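Local atomic coordinates of bifunctional protein PutA (Bdellovibrio bacteriovorus, PDB entry 5UR2), a protein that probably oxidises proline to glutamate in two steps, joining an FAD-dependent proline dehydrogenase to an NAD-dependent L-glutamate gamma-semialdehyde dehydrogenase. Residues N498-N503 and V673-M678. Sequence-based numbering, arbitrary orientation.
Sequences NIVINN and VAWGLM
W675 reaches from helix 671-684 to N498, within strand 495-501, with the six-membered part of its indole, and meets the N498 backbone. The backbone N of N498 lies over one ring face, 3.4 Å from W675 CZ3, while N498 O comes to 3.3 Å from the same carbon; both are van der Waals approaches of a polar backbone to an aromatic ring. CG of W675 is anti to its own backbone N (chi1 166°), which brings the end of the indole nearer to 498-503 than the first bond of the side chain would suggest. The side-chain amide of N498 is engaged elsewhere, its ND2 donating to E505 OE1.

The apolar part centres on V500, whose two methyls divide the work. CG2 approaches the W675 ring obliquely, at 3.8 Å from CZ3, and CG1 packs on the terminal methyl of M678, 3.7 Å from CE. In M678, chi1 (-174°) carries CG to 4.1 Å from V500 CB, and the bend at chi2 (59°) then turns SD and CE toward V500 CG1; CE also lies 4.0 Å from N503 OD1.

About 230 Å² is buried in all. F693, on strand 691-693, bridges the two segments: it touches W675 and M678 and is backbone hydrogen-bonded to V500. Helix 671-684 follows parallel strand 661-665, as in the Rossmann-like NAD-binding domain of aldehyde dehydrogenases. Away from the annotated sites, this helix-on-strand packing places strand 495-501 between helix 671-684 and helix 532-549, which I499 and I501 meet on the strand's other side.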
loop_
_atom_site.group_PDB
_atom_site.type_symbol
_atom_site.label_atom_id
_atom_site.label_comp_id
_atom_site.label_asym_id
_atom_site.label_seq_id
_atom_site.Cartn_x
_atom_site.Cartn_y
_atom_site.Cartn_z
ATOM N N ASN B 498 29.505 22.886 16.243
ATOM C CA ASN B 498 30.463 21.796 16.293
ATOM C C ASN B 498 29.936 20.599 15.525
ATOM O O ASN B 498 28.730 20.437 15.330
ATOM C CB ASN B 498 30.759 21.390 17.739
ATOM C CG ASN B 498 31.583 22.416 18.460
ATOM O OD1 ASN B 498 32.496 23.008 17.874
ATOM N ND2 ASN B 498 31.285 22.631 19.745
ATOM N N ILE B 499 30.876 19.768 15.075
ATOM C CA ILE B 499 30.551 18.432 14.603
ATOM C C ILE B 499 30.068 17.595 15.781
ATOM O O ILE B 499 30.571 17.737 16.906
ATOM C CB ILE B 499 31.796 17.808 13.951
ATOM C CG1 ILE B 499 32.344 18.728 12.870
ATOM C CG2 ILE B 499 31.482 16.446 13.373
ATOM C CD1 ILE B 499 33.859 18.633 12.733
ATOM N N VAL B 500 29.096 16.710 15.545
ATOM C CA VAL B 500 28.583 15.847 16.609
ATOM C C VAL B 500 28.571 14.404 16.129
ATOM O O VAL B 500 27.759 14.040 15.275
ATOM C CB VAL B 500 27.185 16.257 17.078
ATOM C CG1 VAL B 500 26.791 15.382 18.247
ATOM C CG2 VAL B 500 27.182 17.718 17.479
ATOM N N ILE B 501 29.426 13.574 16.719
ATOM C CA ILE B 501 29.514 12.156 16.388
ATOM C C ILE B 501 29.399 11.346 17.674
ATOM O O ILE B 501 30.131 11.600 18.636
ATOM C CB ILE B 501 30.834 11.837 15.655
ATOM C CG1 ILE B 501 30.923 12.643 14.358
ATOM C CG2 ILE B 501 30.975 10.344 15.396
ATOM C CD1 ILE B 501 32.261 12.485 13.630
ATOM N N ASN B 502 28.521 10.340 17.672
ATOM C CA ASN B 502 28.258 9.549 18.878
ATOM C C ASN B 502 27.876 10.459 20.044
ATOM O O ASN B 502 28.318 10.266 21.172
ATOM C CB ASN B 502 29.462 8.672 19.260
ATOM C CG ASN B 502 29.371 7.259 18.708
ATOM O OD1 ASN B 502 28.285 6.732 18.461
ATOM N ND2 ASN B 502 30.515 6.630 18.533
ATOM N N ASN B 503 27.077 11.484 19.758
ATOM C CA ASN B 503 26.593 12.458 20.739
ATOM C C ASN B 503 27.722 13.213 21.443
ATOM O O ASN B 503 27.513 13.772 22.527
ATOM C CB ASN B 503 25.660 11.811 21.780
ATOM C CG ASN B 503 24.287 11.452 21.195
ATOM O OD1 ASN B 503 23.947 11.895 20.097
ATOM N ND2 ASN B 503 23.487 10.667 21.938
ATOM N N VAL B 673 20.861 26.188 11.239
ATOM C CA VAL B 673 19.539 25.563 11.350
ATOM C C VAL B 673 19.684 24.087 11.690
ATOM O O VAL B 673 19.016 23.561 12.593
ATOM C CB VAL B 673 18.731 25.760 10.053
ATOM C CG1 VAL B 673 17.434 24.928 10.076
ATOM C CG2 VAL B 673 18.396 27.228 9.853
ATOM N N ALA B 674 20.564 23.396 10.970
ATOM C CA ALA B 674 20.716 21.956 11.167
ATOM C C ALA B 674 21.318 21.636 12.529
ATOM O O ALA B 674 21.037 20.578 13.106
ATOM C CB ALA B 674 21.554 21.372 10.042
ATOM N N TRP B 675 22.177 22.523 13.030
ATOM C CA TRP B 675 22.694 22.391 14.386
ATOM C C TRP B 675 21.553 22.380 15.392
ATOM O O TRP B 675 21.513 21.529 16.291
ATOM C CB TRP B 675 23.684 23.530 14.624
ATOM C CG TRP B 675 24.141 23.846 16.026
ATOM C CD1 TRP B 675 23.794 24.945 16.763
ATOM C CD2 TRP B 675 25.096 23.120 16.813
ATOM N NE1 TRP B 675 24.465 24.942 17.968
ATOM C CE2 TRP B 675 25.268 23.831 18.024
ATOM C CE3 TRP B 675 25.819 21.935 16.615
ATOM C CZ2 TRP B 675 26.121 23.386 19.039
ATOM C CZ3 TRP B 675 26.673 21.498 17.623
ATOM C CH2 TRP B 675 26.809 22.219 18.823
ATOM N N GLY B 676 20.570 23.266 15.203
ATOM C CA GLY B 676 19.381 23.210 16.034
ATOM C C GLY B 676 18.667 21.873 15.935
ATOM O O GLY B 676 18.208 21.334 16.945
ATOM N N LEU B 677 18.589 21.301 14.722
ATOM C CA LEU B 677 17.962 19.987 14.576
ATOM C C LEU B 677 18.710 18.924 15.370
ATOM O O LEU B 677 18.089 18.095 16.050
ATOM C CB LEU B 677 17.867 19.582 13.098
ATOM C CG LEU B 677 17.315 18.167 12.837
ATOM C CD1 LEU B 677 15.854 17.996 13.275
ATOM C CD2 LEU B 677 17.454 17.767 11.365
ATOM N N MET B 678 20.044 18.932 15.299
ATOM C CA MET B 678 20.822 17.921 16.011
ATOM C C MET B 678 20.623 18.025 17.525
ATOM O O MET B 678 20.527 17.005 18.221
ATOM C CB MET B 678 22.306 18.058 15.649
ATOM C CG MET B 678 23.185 16.952 16.231
ATOM S SD MET B 678 22.676 15.336 15.677
ATOM C CE MET B 678 23.477 14.282 16.885
#